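Local coordinates for hypothetical conserved protein (Geobacillus kaustophilus, PDB 2YXY) that is of unknown function, a hypothetical conserved protein of the DUF1811 family that pairs two long helices with a small antiparallel beta-sheet, at residues A[78-89]-A[99-107]. Residues are numbered along the deposited sequence; the frame is centred on the assembly and turned at random.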
loop_
_atom_site.group_PDB
_atom_site.type_symbol
_atom_site.label_atom_id
_atom_site.label_comp_id
_atom_site.label_asym_id
_atom_site.label_seq_id
_atom_site.Cartn_x
_atom_site.Cartn_y
_atom_site.Cartn_z
ATOM N N PHE A 78 4.386 7.872 -9.662
ATOM C CA PHE A 78 3.116 7.328 -10.121
ATOM C C PHE A 78 2.184 8.474 -10.487
ATOM O O PHE A 78 2.021 9.428 -9.732
ATOM C CB PHE A 78 2.503 6.477 -8.990
ATOM C CG PHE A 78 1.305 5.672 -9.395
ATOM C CD1 PHE A 78 0.030 6.052 -8.989
ATOM C CD2 PHE A 78 1.453 4.501 -10.140
ATOM C CE1 PHE A 78 -1.075 5.278 -9.291
ATOM C CE2 PHE A 78 0.346 3.706 -10.458
ATOM C CZ PHE A 78 -0.928 4.099 -10.031
ATOM N N LYS A 79 1.557 8.365 -11.645
ATOM C CA LYS A 79 0.650 9.397 -12.101
ATOM C C LYS A 79 -0.764 8.903 -11.854
ATOM O O LYS A 79 -1.186 7.913 -12.433
ATOM C CB LYS A 79 0.868 9.642 -13.588
ATOM C CG LYS A 79 0.598 11.062 -14.008
ATOM C CD LYS A 79 -0.827 11.458 -13.783
ATOM C CE LYS A 79 -1.060 12.829 -14.400
ATOM N NZ LYS A 79 -0.560 12.866 -15.805
ATOM N N VAL A 80 -1.501 9.602 -11.002
ATOM C CA VAL A 80 -2.851 9.179 -10.676
ATOM C C VAL A 80 -3.914 9.556 -11.711
ATOM O O VAL A 80 -4.086 10.722 -12.054
ATOM C CB VAL A 80 -3.291 9.757 -9.331
ATOM C CG1 VAL A 80 -4.718 9.314 -9.028
ATOM C CG2 VAL A 80 -2.308 9.334 -8.233
ATOM N N ARG A 81 -4.626 8.553 -12.199
ATOM C CA ARG A 81 -5.690 8.779 -13.147
ATOM C C ARG A 81 -6.926 9.015 -12.292
ATOM O O ARG A 81 -7.618 10.018 -12.449
ATOM C CB ARG A 81 -5.869 7.552 -14.050
ATOM C CG ARG A 81 -7.100 7.614 -14.952
ATOM C CD ARG A 81 -7.336 6.281 -15.666
ATOM N NE ARG A 81 -8.725 6.156 -16.102
ATOM C CZ ARG A 81 -9.288 5.030 -16.531
ATOM N NH1 ARG A 81 -8.588 3.906 -16.596
ATOM N NH2 ARG A 81 -10.565 5.024 -16.882
ATOM N N TYR A 82 -7.205 8.096 -11.370
ATOM C CA TYR A 82 -8.362 8.281 -10.501
ATOM C C TYR A 82 -8.316 7.436 -9.239
ATOM O O TYR A 82 -7.661 6.394 -9.197
ATOM C CB TYR A 82 -9.648 7.998 -11.272
ATOM C CG TYR A 82 -9.917 6.541 -11.503
ATOM C CD1 TYR A 82 -10.722 5.819 -10.623
ATOM C CD2 TYR A 82 -9.369 5.878 -12.598
ATOM C CE1 TYR A 82 -10.979 4.466 -10.828
ATOM C CE2 TYR A 82 -9.616 4.528 -12.813
ATOM C CZ TYR A 82 -10.423 3.828 -11.921
ATOM O OH TYR A 82 -10.676 2.492 -12.125
ATOM N N LEU A 83 -9.026 7.903 -8.220
ATOM C CA LEU A 83 -9.099 7.231 -6.940
ATOM C C LEU A 83 -10.409 6.458 -6.754
ATOM O O LEU A 83 -11.471 6.861 -7.239
ATOM C CB LEU A 83 -8.947 8.248 -5.819
ATOM C CG LEU A 83 -7.603 8.960 -5.632
ATOM C CD1 LEU A 83 -6.501 7.927 -5.483
ATOM C CD2 LEU A 83 -7.325 9.888 -6.801
ATOM N N LYS A 84 -10.323 5.342 -6.034
ATOM C CA LYS A 84 -11.468 4.482 -5.767
ATOM C C LYS A 84 -11.211 3.694 -4.487
ATOM O O LYS A 84 -10.388 2.783 -4.473
ATOM C CB LYS A 84 -11.669 3.511 -6.931
ATOM C CG LYS A 84 -12.583 4.025 -8.017
ATOM C CD LYS A 84 -14.043 3.916 -7.605
ATOM C CE LYS A 84 -14.544 2.479 -7.697
ATOM N NZ LYS A 84 -13.703 1.531 -6.916
ATOM N N GLY A 85 -11.917 4.041 -3.419
ATOM C CA GLY A 85 -11.712 3.350 -2.158
ATOM C C GLY A 85 -10.348 3.766 -1.647
ATOM O O GLY A 85 -10.060 4.965 -1.587
ATOM N N VAL A 86 -9.495 2.800 -1.301
ATOM C CA VAL A 86 -8.161 3.137 -0.810
ATOM C C VAL A 86 -7.133 2.917 -1.914
ATOM O O VAL A 86 -5.934 2.773 -1.659
ATOM C CB VAL A 86 -7.794 2.299 0.439
ATOM C CG1 VAL A 86 -8.796 2.554 1.523
ATOM C CG2 VAL A 86 -7.751 0.827 0.107
ATOM N N PHE A 87 -7.626 2.904 -3.149
ATOM C CA PHE A 87 -6.806 2.686 -4.333
ATOM C C PHE A 87 -6.666 3.888 -5.279
ATOM O O PHE A 87 -7.587 4.691 -5.478
ATOM C CB PHE A 87 -7.360 1.514 -5.150
ATOM C CG PHE A 87 -7.184 0.176 -4.496
ATOM C CD1 PHE A 87 -5.958 -0.493 -4.560
ATOM C CD2 PHE A 87 -8.234 -0.411 -3.810
ATOM C CE1 PHE A 87 -5.787 -1.736 -3.935
ATOM C CE2 PHE A 87 -8.077 -1.651 -3.180
ATOM C CZ PHE A 87 -6.857 -2.316 -3.241
ATOM N N ALA A 88 -5.485 3.992 -5.861
ATOM C CA ALA A 88 -5.205 5.040 -6.819
ATOM C C ALA A 88 -4.941 4.271 -8.090
ATOM O O ALA A 88 -4.074 3.407 -8.114
ATOM C CB ALA A 88 -3.963 5.820 -6.406
ATOM N N TRP A 89 -5.726 4.529 -9.127
ATOM C CA TRP A 89 -5.505 3.870 -10.407
ATOM C C TRP A 89 -4.694 4.864 -11.231
ATOM O O TRP A 89 -5.026 6.049 -11.291
ATOM C CB TRP A 89 -6.825 3.595 -11.102
ATOM C CG TRP A 89 -7.688 2.668 -10.347
ATOM C CD1 TRP A 89 -8.446 2.953 -9.244
ATOM C CD2 TRP A 89 -7.882 1.290 -10.627
ATOM N NE1 TRP A 89 -9.105 1.825 -8.825
ATOM C CE2 TRP A 89 -8.775 0.787 -9.661
ATOM C CE3 TRP A 89 -7.386 0.424 -11.606
ATOM C CZ2 TRP A 89 -9.188 -0.539 -9.645
ATOM C CZ3 TRP A 89 -7.792 -0.898 -11.592
ATOM C CH2 TRP A 89 -8.687 -1.368 -10.615
ATOM N N GLU A 99 -2.181 0.589 -17.040
ATOM C CA GLU A 99 -2.840 1.065 -15.829
ATOM C C GLU A 99 -2.626 0.061 -14.704
ATOM O O GLU A 99 -2.431 -1.138 -14.948
ATOM C CB GLU A 99 -4.337 1.281 -16.038
ATOM C CG GLU A 99 -4.898 2.300 -15.057
ATOM C CD GLU A 99 -6.405 2.380 -15.062
ATOM O OE1 GLU A 99 -6.942 3.361 -14.506
ATOM O OE2 GLU A 99 -7.054 1.464 -15.605
ATOM N N GLU A 100 -2.677 0.553 -13.470
ATOM C CA GLU A 100 -2.447 -0.291 -12.310
ATOM C C GLU A 100 -3.089 0.329 -11.070
ATOM O O GLU A 100 -3.113 1.549 -10.933
ATOM C CB GLU A 100 -0.933 -0.429 -12.139
ATOM C CG GLU A 100 -0.432 -0.936 -10.824
ATOM C CD GLU A 100 1.066 -0.757 -10.698
ATOM O OE1 GLU A 100 1.645 -1.206 -9.686
ATOM O OE2 GLU A 100 1.668 -0.156 -11.620
ATOM N N ALA A 101 -3.612 -0.515 -10.178
ATOM C CA ALA A 101 -4.244 -0.047 -8.941
ATOM C C ALA A 101 -3.233 -0.145 -7.800
ATOM O O ALA A 101 -2.713 -1.217 -7.501
ATOM C CB ALA A 101 -5.482 -0.889 -8.622
ATOM N N LEU A 102 -2.970 0.977 -7.150
ATOM C CA LEU A 102 -1.996 1.013 -6.074
ATOM C C LEU A 102 -2.639 1.524 -4.798
ATOM O O LEU A 102 -3.395 2.492 -4.841
ATOM C CB LEU A 102 -0.845 1.937 -6.474
ATOM C CG LEU A 102 0.606 1.527 -6.221
ATOM C CD1 LEU A 102 0.882 0.152 -6.835
ATOM C CD2 LEU A 102 1.535 2.574 -6.831
ATOM N N PRO A 103 -2.360 0.874 -3.648
ATOM C CA PRO A 103 -2.948 1.334 -2.375
ATOM C C PRO A 103 -2.384 2.729 -2.127
ATOM O O PRO A 103 -1.191 2.971 -2.413
ATOM C CB PRO A 103 -2.424 0.323 -1.333
ATOM C CG PRO A 103 -2.022 -0.893 -2.138
ATOM C CD PRO A 103 -1.465 -0.286 -3.440
ATOM N N ILE A 104 -3.203 3.636 -1.593
ATOM C CA ILE A 104 -2.738 5.006 -1.354
ATOM C C ILE A 104 -1.566 5.076 -0.372
ATOM O O ILE A 104 -0.813 6.062 -0.343
ATOM C CB ILE A 104 -3.908 5.941 -0.878
ATOM C CG1 ILE A 104 -4.591 5.398 0.394
ATOM C CG2 ILE A 104 -4.941 6.043 -1.991
ATOM C CD1 ILE A 104 -5.711 6.341 0.921
ATOM N N SER A 105 -1.385 4.016 0.411
ATOM C CA SER A 105 -0.276 3.976 1.361
ATOM C C SER A 105 1.085 3.889 0.634
ATOM O O SER A 105 2.134 4.068 1.252
ATOM C CB SER A 105 -0.442 2.768 2.293
ATOM O OG SER A 105 -0.618 1.584 1.526
ATOM N N LEU A 106 1.073 3.595 -0.668
ATOM C CA LEU A 106 2.325 3.512 -1.419
ATOM C C LEU A 106 2.678 4.815 -2.192
ATOM O O LEU A 106 3.598 4.814 -3.000
ATOM C CB LEU A 106 2.291 2.297 -2.378
ATOM C CG LEU A 106 2.167 0.911 -1.676
ATOM C CD1 LEU A 106 2.333 -0.208 -2.683
ATOM C CD2 LEU A 106 3.243 0.758 -0.587
ATOM N N LEU A 107 1.949 5.905 -1.927
ATOM C CA LEU A 107 2.181 7.203 -2.575
ATOM C C LEU A 107 2.671 8.205 -1.530
ATOM O O LEU A 107 1.978 8.470 -0.550
ATOM C CB LEU A 107 0.886 7.729 -3.204
ATOM C CG LEU A 107 0.164 6.809 -4.194
ATOM C CD1 LEU A 107 -1.131 7.477 -4.635
ATOM C CD2 LEU A 107 1.060 6.497 -5.391
#
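Leu102 O takes the backbone N-H of Ala88 at 2.8 Å, and the CA-H of Phe87 leans on the same oxygen. Ala88 O answers with Leu102 N, also at 2.8 Å, making the hydrogen-bonded pair of the antiparallel hairpin formed by strands 87-92 and 100-103, the last two strands of a sheet consistent with the SH3-like clan of this family. Past Pro103 the chain turns into the 3-10 segment 104-106, and Ile104 N reaches Val86 O at 2.9 Å, tying that segment to the type II' turn Lys84 to Phe87.

On the face that carries Ala88 and Leu102, the Phe78 ring takes Leu102 CD2 over one face, 3.9 Å from its centroid. With Phe78 CG anti to its own backbone N (chi1 -170°), the ring lies against strand 100-103, and Glu100 O meets CZ at its edge. Leu107 touches both Phe78 and Ala88, its CD2 against Phe78 CD1, and Leu107 CD1 3.7 Å from Ala88 CB; Tyr68 and Phe62 also pack on it.

At the classic beta bulge, where Arg81 and Tyr82 face Trp89 and both backbone N-H groups go to Trp89 O, Arg81 NH1 forms a salt bridge with Glu99 OE1 (2.7 Å), but the hydrogen bond within it is weak, bent to 125° at the hydrogen, and Glu99 is poorly ordered. The Trp89 indole is sandwiched: Tyr82 OH lies over one face, and Ala101 CB sits on the other, 3.5 Å from the six-membered ring's centroid and just 2° off its normal.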